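Long-range contacts in pyruvate kinase (Toxoplasma gondii, PDB 3GG8), which catalyses the last step of glycolysis, the transfer of a phosphoryl group from phosphoenolpyruvate to ADP, giving pyruvate and ATP: residues 234-239 / 266-271; 252-257 / 270-275. One frame throughout, in Å; residues are numbered along the deposited sequence.

Contact 1. Residues 234-239 / 266-271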
ATOM      1  N   ASP C 234       8.498  28.111  27.610  1.00 35.10           N
ATOM      2  CA  ASP C 234       8.162  29.111  28.640  1.00 35.57           C
ATOM      3  C   ASP C 234       8.068  30.528  28.072  1.00 35.44           C
ATOM      4  O   ASP C 234       7.358  31.378  28.624  1.00 35.64           O
ATOM      5  CB  ASP C 234       9.191  29.121  29.765  1.00 35.88           C
ATOM      6  CG  ASP C 234       9.081  27.919  30.664  1.00 37.64           C
ATOM      7  OD1 ASP C 234      10.145  27.437  31.097  1.00 39.74           O
ATOM      8  OD2 ASP C 234       7.946  27.451  30.933  1.00 40.36           O
ATOM      9  N   ASP C 235       8.794  30.788  26.987  1.00 34.96           N
ATOM     10  CA  ASP C 235       8.698  32.076  26.310  1.00 35.03           C
ATOM     11  C   ASP C 235       7.298  32.238  25.717  1.00 35.03           C
ATOM     12  O   ASP C 235       6.698  33.307  25.826  1.00 35.71           O
ATOM     13  CB  ASP C 235       9.760  32.204  25.211  1.00 34.75           C
ATOM     14  CG  ASP C 235      11.189  32.231  25.753  1.00 34.77           C
ATOM     15  OD1 ASP C 235      11.412  32.755  26.853  1.00 33.85           O
ATOM     16  OD2 ASP C 235      12.107  31.755  25.051  1.00 35.74           O
ATOM     17  N   VAL C 236       6.782  31.164  25.111  1.00 34.57           N
ATOM     18  CA  VAL C 236       5.452  31.170  24.489  1.00 33.66           C
ATOM     19  C   VAL C 236       4.330  31.277  25.531  1.00 33.86           C
ATOM     20  O   VAL C 236       3.396  32.051  25.347  1.00 32.91           O
ATOM     21  CB  VAL C 236       5.203  29.926  23.614  1.00 33.70           C
ATOM     22  CG1 VAL C 236       3.884  30.071  22.876  1.00 32.21           C
ATOM     23  CG2 VAL C 236       6.390  29.666  22.618  1.00 32.20           C
ATOM     24  N   ARG C 237       4.428  30.476  26.597  1.00 33.84           N
ATOM     25  CA  ARG C 237       3.484  30.530  27.725  1.00 34.03           C
ATOM     26  C   ARG C 237       3.448  31.928  28.345  1.00 34.03           C
ATOM     27  O   ARG C 237       2.392  32.409  28.788  1.00 34.35           O
ATOM     28  CB  ARG C 237       3.831  29.472  28.797  1.00 33.84           C
ATOM     29  CG  ARG C 237       3.580  28.033  28.343  1.00 34.07           C
ATOM     30  CD  ARG C 237       3.720  26.999  29.452  1.00 34.18           C
ATOM     31  NE  ARG C 237       5.096  26.528  29.607  1.00 37.30           N
ATOM     32  CZ  ARG C 237       5.670  25.563  28.881  1.00 36.99           C
ATOM     33  NH1 ARG C 237       5.007  24.931  27.923  1.00 36.45           N
ATOM     34  NH2 ARG C 237       6.925  25.228  29.112  1.00 37.24           N
ATOM     35  N   TYR C 238       4.610  32.568  28.371  1.00 33.96           N
ATOM     36  CA  TYR C 238       4.748  33.907  28.921  1.00 34.20           C
ATOM     37  C   TYR C 238       3.977  34.939  28.107  1.00 33.54           C
ATOM     38  O   TYR C 238       3.234  35.742  28.676  1.00 32.77           O
ATOM     39  CB  TYR C 238       6.230  34.298  29.062  1.00 35.02           C
ATOM     40  CG  TYR C 238       6.394  35.700  29.576  1.00 36.96           C
ATOM     41  CD1 TYR C 238       5.940  36.053  30.846  1.00 39.27           C
ATOM     42  CD2 TYR C 238       6.966  36.684  28.783  1.00 37.46           C
ATOM     43  CE1 TYR C 238       6.065  37.360  31.316  1.00 40.15           C
ATOM     44  CE2 TYR C 238       7.097  37.983  29.237  1.00 38.85           C
ATOM     45  CZ  TYR C 238       6.644  38.320  30.493  1.00 38.67           C
ATOM     46  OH  TYR C 238       6.776  39.618  30.936  1.00 39.14           O
ATOM     47  N   ILE C 239       4.137  34.902  26.775  1.00 32.84           N
ATOM     48  CA  ILE C 239       3.365  35.783  25.901  1.00 32.47           C
ATOM     49  C   ILE C 239       1.843  35.543  26.009  1.00 32.45           C
ATOM     50  O   ILE C 239       1.067  36.506  26.061  1.00 31.95           O
ATOM     51  CB  ILE C 239       3.806  35.705  24.435  1.00 32.42           C
ATOM     52  CG1 ILE C 239       5.295  36.035  24.312  1.00 32.26           C
ATOM     53  CG2 ILE C 239       2.962  36.671  23.586  1.00 32.22           C
ATOM     54  CD1 ILE C 239       5.982  35.375  23.163  1.00 30.41           C
ATOM     55  N   ASP C 266       9.908  21.038  19.660  1.00 35.03           N
ATOM     56  CA  ASP C 266       8.642  20.316  19.792  1.00 35.48           C
ATOM     57  C   ASP C 266       7.728  20.928  20.856  1.00 35.78           C
ATOM     58  O   ASP C 266       6.528  21.083  20.633  1.00 35.90           O
ATOM     59  CB  ASP C 266       8.889  18.829  20.049  1.00 35.98           C
ATOM     60  CG  ASP C 266       9.466  18.111  18.825  1.00 37.43           C
ATOM     61  OD1 ASP C 266       9.002  18.343  17.698  1.00 37.89           O
ATOM     62  OD2 ASP C 266      10.389  17.298  18.985  1.00 40.62           O
ATOM     63  N   GLU C 267       8.305  21.291  21.999  1.00 35.76           N
ATOM     64  CA  GLU C 267       7.557  21.941  23.067  1.00 36.48           C
ATOM     65  C   GLU C 267       7.159  23.375  22.660  1.00 35.70           C
ATOM     66  O   GLU C 267       6.051  23.832  22.977  1.00 36.36           O
ATOM     67  CB  GLU C 267       8.365  21.912  24.369  1.00 36.34           C
ATOM     68  CG  GLU C 267       7.570  22.222  25.668  1.00 38.94           C
ATOM     69  CD  GLU C 267       8.483  22.527  26.883  1.00 38.51           C
ATOM     70  OE1 GLU C 267       9.727  22.382  26.759  1.00 41.49           O
ATOM     71  OE2 GLU C 267       7.958  22.928  27.950  1.00 39.25           O
ATOM     72  N   ILE C 268       8.043  24.073  21.946  1.00 34.80           N
ATOM     73  CA  ILE C 268       7.707  25.387  21.374  1.00 34.24           C
ATOM     74  C   ILE C 268       6.514  25.272  20.401  1.00 34.20           C
ATOM     75  O   ILE C 268       5.527  25.986  20.535  1.00 33.96           O
ATOM     76  CB  ILE C 268       8.924  26.033  20.675  1.00 33.98           C
ATOM     77  CG1 ILE C 268       9.998  26.417  21.696  1.00 32.92           C
ATOM     78  CG2 ILE C 268       8.506  27.246  19.833  1.00 33.92           C
ATOM     79  CD1 ILE C 268      11.381  26.660  21.068  1.00 32.87           C
ATOM     80  N   LEU C 269       6.598  24.351  19.450  1.00 33.94           N
ATOM     81  CA  LEU C 269       5.518  24.144  18.501  1.00 34.48           C
ATOM     82  C   LEU C 269       4.192  23.819  19.192  1.00 35.33           C
ATOM     83  O   LEU C 269       3.150  24.336  18.792  1.00 35.89           O
ATOM     84  CB  LEU C 269       5.876  23.038  17.516  1.00 33.81           C
ATOM     85  CG  LEU C 269       4.844  22.607  16.473  1.00 33.62           C
ATOM     86  CD1 LEU C 269       4.272  23.763  15.666  1.00 32.50           C
ATOM     87  CD2 LEU C 269       5.482  21.550  15.545  1.00 34.04           C
ATOM     88  N   ALA C 270       4.233  22.954  20.208  1.00 35.54           N
ATOM     89  CA  ALA C 270       3.022  22.553  20.928  1.00 35.37           C
ATOM     90  C   ALA C 270       2.351  23.737  21.597  1.00 35.35           C
ATOM     91  O   ALA C 270       1.128  23.791  21.654  1.00 35.84           O
ATOM     92  CB  ALA C 270       3.325  21.455  21.966  1.00 34.99           C
ATOM     93  N   GLU C 271       3.140  24.682  22.105  1.00 35.31           N
ATOM     94  CA  GLU C 271       2.568  25.853  22.782  1.00 35.33           C
ATOM     95  C   GLU C 271       2.113  26.952  21.829  1.00 35.24           C
ATOM     96  O   GLU C 271       1.334  27.830  22.205  1.00 35.54           O
ATOM     97  CB  GLU C 271       3.566  26.442  23.786  1.00 35.40           C
ATOM     98  CG  GLU C 271       3.703  25.664  25.083  1.00 36.24           C
ATOM     99  CD  GLU C 271       2.418  25.599  25.892  1.00 38.15           C
ATOM    100  OE1 GLU C 271       1.434  26.265  25.514  1.00 39.17           O
ATOM    101  OE2 GLU C 271       2.388  24.870  26.915  1.00 40.49           O
TER
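Two neighbouring helices on the outside of the (beta/alpha)8 barrel meet here, and Arg237 of 234-239 joins them by salt bridges to Glu267 and Glu271 of 266-271. The helix axes run nearly parallel, 19° apart and 9.0 Å at their closest. Arg237 places CG beside its own backbone N, and a bend at chi3 turns the guanidinium across to the second helix. All three of its acceptors lie at the edge of the group, near its plane. Arg237 NH1 bonds to Glu271 OE2 at 2.8 Å, on the anti side but tilted from the carboxylate plane. The guanidinium and the Glu271 carboxylate are steeply turned, 75° apart. Arg237 NH2 reaches Glu267 OE2 at 2.8 Å and comes from above the carboxylate plane. This bond is the straighter of the two, at 164°. The extended chain of Glu267 carries its carboxylate to this point. On its own helix, Arg237 grips Asp234 side-on: NE and NH2 both go to OD2, from the same face of the carboxylate. Arg237 NH2 lies 3.0 Å from Asp234 OD2. Three carboxylates thus fix the rotation of one guanidinium, and its positive charge probably offsets their mutual repulsion. Inward of this network the side chains meet through carbon atoms. Val236 CG1 lies 3.8 Å from Glu271 CB, and Val236 CG2 packs more loosely on Ile268 CG2 at 4.3 Å. Such an apolar inner side and charged outer rim are in keeping with adjacent helices packed round a TIM barrel.

Contact 2. Residues 252-257 / 270-275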
ATOM      1  N   ILE C 252       0.172  33.396  18.424  1.00 32.38           N
ATOM      2  CA  ILE C 252       1.602  33.501  18.717  1.00 31.44           C
ATOM      3  C   ILE C 252       2.440  32.693  17.732  1.00 31.77           C
ATOM      4  O   ILE C 252       2.210  31.495  17.557  1.00 31.36           O
ATOM      5  CB  ILE C 252       1.905  33.064  20.183  1.00 31.29           C
ATOM      6  CG1 ILE C 252       1.051  33.877  21.163  1.00 29.79           C
ATOM      7  CG2 ILE C 252       3.400  33.262  20.544  1.00 29.77           C
ATOM      8  CD1 ILE C 252       1.127  33.375  22.586  1.00 26.81           C
ATOM      9  N   ILE C 253       3.408  33.357  17.097  1.00 32.08           N
ATOM     10  CA  ILE C 253       4.263  32.729  16.073  1.00 32.58           C
ATOM     11  C   ILE C 253       5.740  32.853  16.467  1.00 32.31           C
ATOM     12  O   ILE C 253       6.407  33.805  16.069  1.00 33.36           O
ATOM     13  CB  ILE C 253       4.061  33.360  14.661  1.00 32.31           C
ATOM     14  CG1 ILE C 253       2.587  33.352  14.226  1.00 33.16           C
ATOM     15  CG2 ILE C 253       4.990  32.690  13.621  1.00 32.88           C
ATOM     16  CD1 ILE C 253       1.984  31.940  13.982  1.00 35.15           C
ATOM     17  N   PRO C 254       6.251  31.907  17.270  1.00 31.98           N
ATOM     18  CA  PRO C 254       7.651  31.967  17.676  1.00 31.66           C
ATOM     19  C   PRO C 254       8.601  31.911  16.476  1.00 32.05           C
ATOM     20  O   PRO C 254       8.351  31.168  15.516  1.00 31.16           O
ATOM     21  CB  PRO C 254       7.823  30.709  18.539  1.00 31.38           C
ATOM     22  CG  PRO C 254       6.467  30.370  18.988  1.00 31.32           C
ATOM     23  CD  PRO C 254       5.566  30.746  17.864  1.00 31.84           C
ATOM     24  N   LYS C 255       9.660  32.713  16.543  1.00 31.79           N
ATOM     25  CA  LYS C 255      10.716  32.709  15.546  1.00 32.49           C
ATOM     26  C   LYS C 255      11.870  31.824  16.045  1.00 32.33           C
ATOM     27  O   LYS C 255      12.386  32.009  17.159  1.00 31.56           O
ATOM     28  CB  LYS C 255      11.195  34.144  15.262  1.00 32.54           C
ATOM     29  CG  LYS C 255      10.186  34.992  14.477  1.00 33.54           C
ATOM     30  CD  LYS C 255      10.520  36.489  14.462  1.00 32.28           C
ATOM     31  CE  LYS C 255      11.790  36.782  13.720  1.00 33.08           C
ATOM     32  NZ  LYS C 255      11.961  38.267  13.665  1.00 33.69           N
ATOM     33  N   ILE C 256      12.239  30.837  15.232  1.00 32.02           N
ATOM     34  CA  ILE C 256      13.296  29.908  15.613  1.00 31.68           C
ATOM     35  C   ILE C 256      14.546  30.432  14.948  1.00 32.06           C
ATOM     36  O   ILE C 256      14.606  30.487  13.712  1.00 32.18           O
ATOM     37  CB  ILE C 256      13.010  28.436  15.187  1.00 31.45           C
ATOM     38  CG1 ILE C 256      11.627  27.957  15.669  1.00 31.14           C
ATOM     39  CG2 ILE C 256      14.153  27.468  15.655  1.00 30.67           C
ATOM     40  CD1 ILE C 256      11.393  27.936  17.200  1.00 29.81           C
ATOM     41  N   GLU C 257      15.516  30.835  15.777  1.00 32.16           N
ATOM     42  CA  GLU C 257      16.718  31.544  15.328  1.00 33.03           C
ATOM     43  C   GLU C 257      18.044  30.995  15.862  1.00 33.37           C
ATOM     44  O   GLU C 257      19.105  31.385  15.361  1.00 34.58           O
ATOM     45  CB  GLU C 257      16.646  33.026  15.686  1.00 32.98           C
ATOM     46  CG  GLU C 257      15.293  33.691  15.462  1.00 34.83           C
ATOM     47  CD  GLU C 257      15.392  35.191  15.436  1.00 35.70           C
ATOM     48  OE1 GLU C 257      14.499  35.864  15.966  1.00 36.85           O
ATOM     49  OE2 GLU C 257      16.368  35.710  14.875  1.00 38.93           O
ATOM     50  N   ALA C 270       4.233  22.954  20.208  1.00 35.54           N
ATOM     51  CA  ALA C 270       3.022  22.553  20.928  1.00 35.37           C
ATOM     52  C   ALA C 270       2.351  23.737  21.597  1.00 35.35           C
ATOM     53  O   ALA C 270       1.128  23.791  21.654  1.00 35.84           O
ATOM     54  CB  ALA C 270       3.325  21.455  21.966  1.00 34.99           C
ATOM     55  N   GLU C 271       3.140  24.682  22.105  1.00 35.31           N
ATOM     56  CA  GLU C 271       2.568  25.853  22.782  1.00 35.33           C
ATOM     57  C   GLU C 271       2.113  26.952  21.829  1.00 35.24           C
ATOM     58  O   GLU C 271       1.334  27.830  22.205  1.00 35.54           O
ATOM     59  CB  GLU C 271       3.566  26.442  23.786  1.00 35.40           C
ATOM     60  CG  GLU C 271       3.703  25.664  25.083  1.00 36.24           C
ATOM     61  CD  GLU C 271       2.418  25.599  25.892  1.00 38.15           C
ATOM     62  OE1 GLU C 271       1.434  26.265  25.514  1.00 39.17           O
ATOM     63  OE2 GLU C 271       2.388  24.870  26.915  1.00 40.49           O
ATOM     64  N   ALA C 272       2.607  26.904  20.601  1.00 35.35           N
ATOM     65  CA  ALA C 272       2.450  27.996  19.651  1.00 35.43           C
ATOM     66  C   ALA C 272       1.266  27.792  18.726  1.00 35.43           C
ATOM     67  O   ALA C 272       0.708  26.689  18.638  1.00 35.51           O
ATOM     68  CB  ALA C 272       3.703  28.128  18.828  1.00 35.31           C
ATOM     69  N   ASP C 273       0.905  28.864  18.020  1.00 34.52           N
ATOM     70  CA  ASP C 273      -0.134  28.812  17.012  1.00 34.04           C
ATOM     71  C   ASP C 273       0.463  28.588  15.607  1.00 33.92           C
ATOM     72  O   ASP C 273      -0.254  28.354  14.638  1.00 33.87           O
ATOM     73  CB  ASP C 273      -0.996  30.072  17.103  1.00 33.75           C
ATOM     74  CG  ASP C 273      -1.652  30.217  18.474  1.00 34.40           C
ATOM     75  OD1 ASP C 273      -2.399  29.291  18.876  1.00 34.01           O
ATOM     76  OD2 ASP C 273      -1.412  31.237  19.168  1.00 33.93           O
ATOM     77  N   GLY C 274       1.789  28.614  15.525  1.00 33.90           N
ATOM     78  CA  GLY C 274       2.505  28.450  14.257  1.00 33.91           C
ATOM     79  C   GLY C 274       3.946  28.872  14.447  1.00 33.77           C
ATOM     80  O   GLY C 274       4.311  29.359  15.517  1.00 33.73           O
ATOM     81  N   ILE C 275       4.758  28.688  13.411  1.00 33.58           N
ATOM     82  CA  ILE C 275       6.207  28.884  13.502  1.00 33.53           C
ATOM     83  C   ILE C 275       6.710  29.796  12.378  1.00 33.30           C
ATOM     84  O   ILE C 275       6.189  29.759  11.254  1.00 33.13           O
ATOM     85  CB  ILE C 275       6.972  27.493  13.473  1.00 33.75           C
ATOM     86  CG1 ILE C 275       6.718  26.665  14.751  1.00 33.50           C
ATOM     87  CG2 ILE C 275       8.494  27.650  13.165  1.00 32.26           C
ATOM     88  CD1 ILE C 275       7.057  27.374  16.089  1.00 35.24           C
TER
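Pro254 and Ile275 form the apolar centre, where strand 252-256 meets the chain leaving helix 265-271. Pro254 CD lies 4.1 Å from Ile275 CD1 and only 3.4 Å from Ala272 CB, a tight carbon pair. Farther along the strand, Ile256 CG1 meets Ile275 CG2 at 4.0 Å. Ile253 bends its chain at chi2 (-67°), which lays its end against the next backbone: Ile253 CD1 lies 3.5 Å from Gly274 CA. The CG2 branch of Ile253 packs on the carbonyl carbon of Ile275. The backbones also touch: Ile253 CA makes a CH...O contact with Gly274 O at 3.4 Å. Toward the polar edge, Asp273 pairs twice with Ile252. Asp273 N donates to Ile252 O at 3.0 Å. In return, Ile252 N donates to Asp273 OD2 at 2.8 Å, almost straight (170°) and onto the anti lone pair. The side chain of Asp273 thus serves a strand NH just before the next barrel strand begins. Phe265 and Leu269 of helix 265-271 pack on Ile275, while Ile239 of helix 233-243 packs on Ile252. Beyond Gly274, strand 275-278 runs parallel to strand 251-256, and Pro254 bonds through its backbone to Met276.

Overall arrangement
Both contacts lie in the barrel domain, with centres about 7 Å apart. Helix 233-243, strand 251-256, helix 265-271 and strand 275-278 follow in that order along the chain. Contact 1 pairs the two helices. Contact 2 joins the strand between them to the turn into the next strand, so strand 251-256, helix 265-271 and strand 275-278 make a beta-alpha-beta crossover. The contacts share Ala270 and Glu271 and touch directly: Ile268 CG2 lies 3.8 Å from Pro254 CB. Contact 1 is the outer layer and only partly buried, while contact 2 is deeper and buried. Together they tie two neighbouring helices and two neighbouring strands of the eight-stranded barrel.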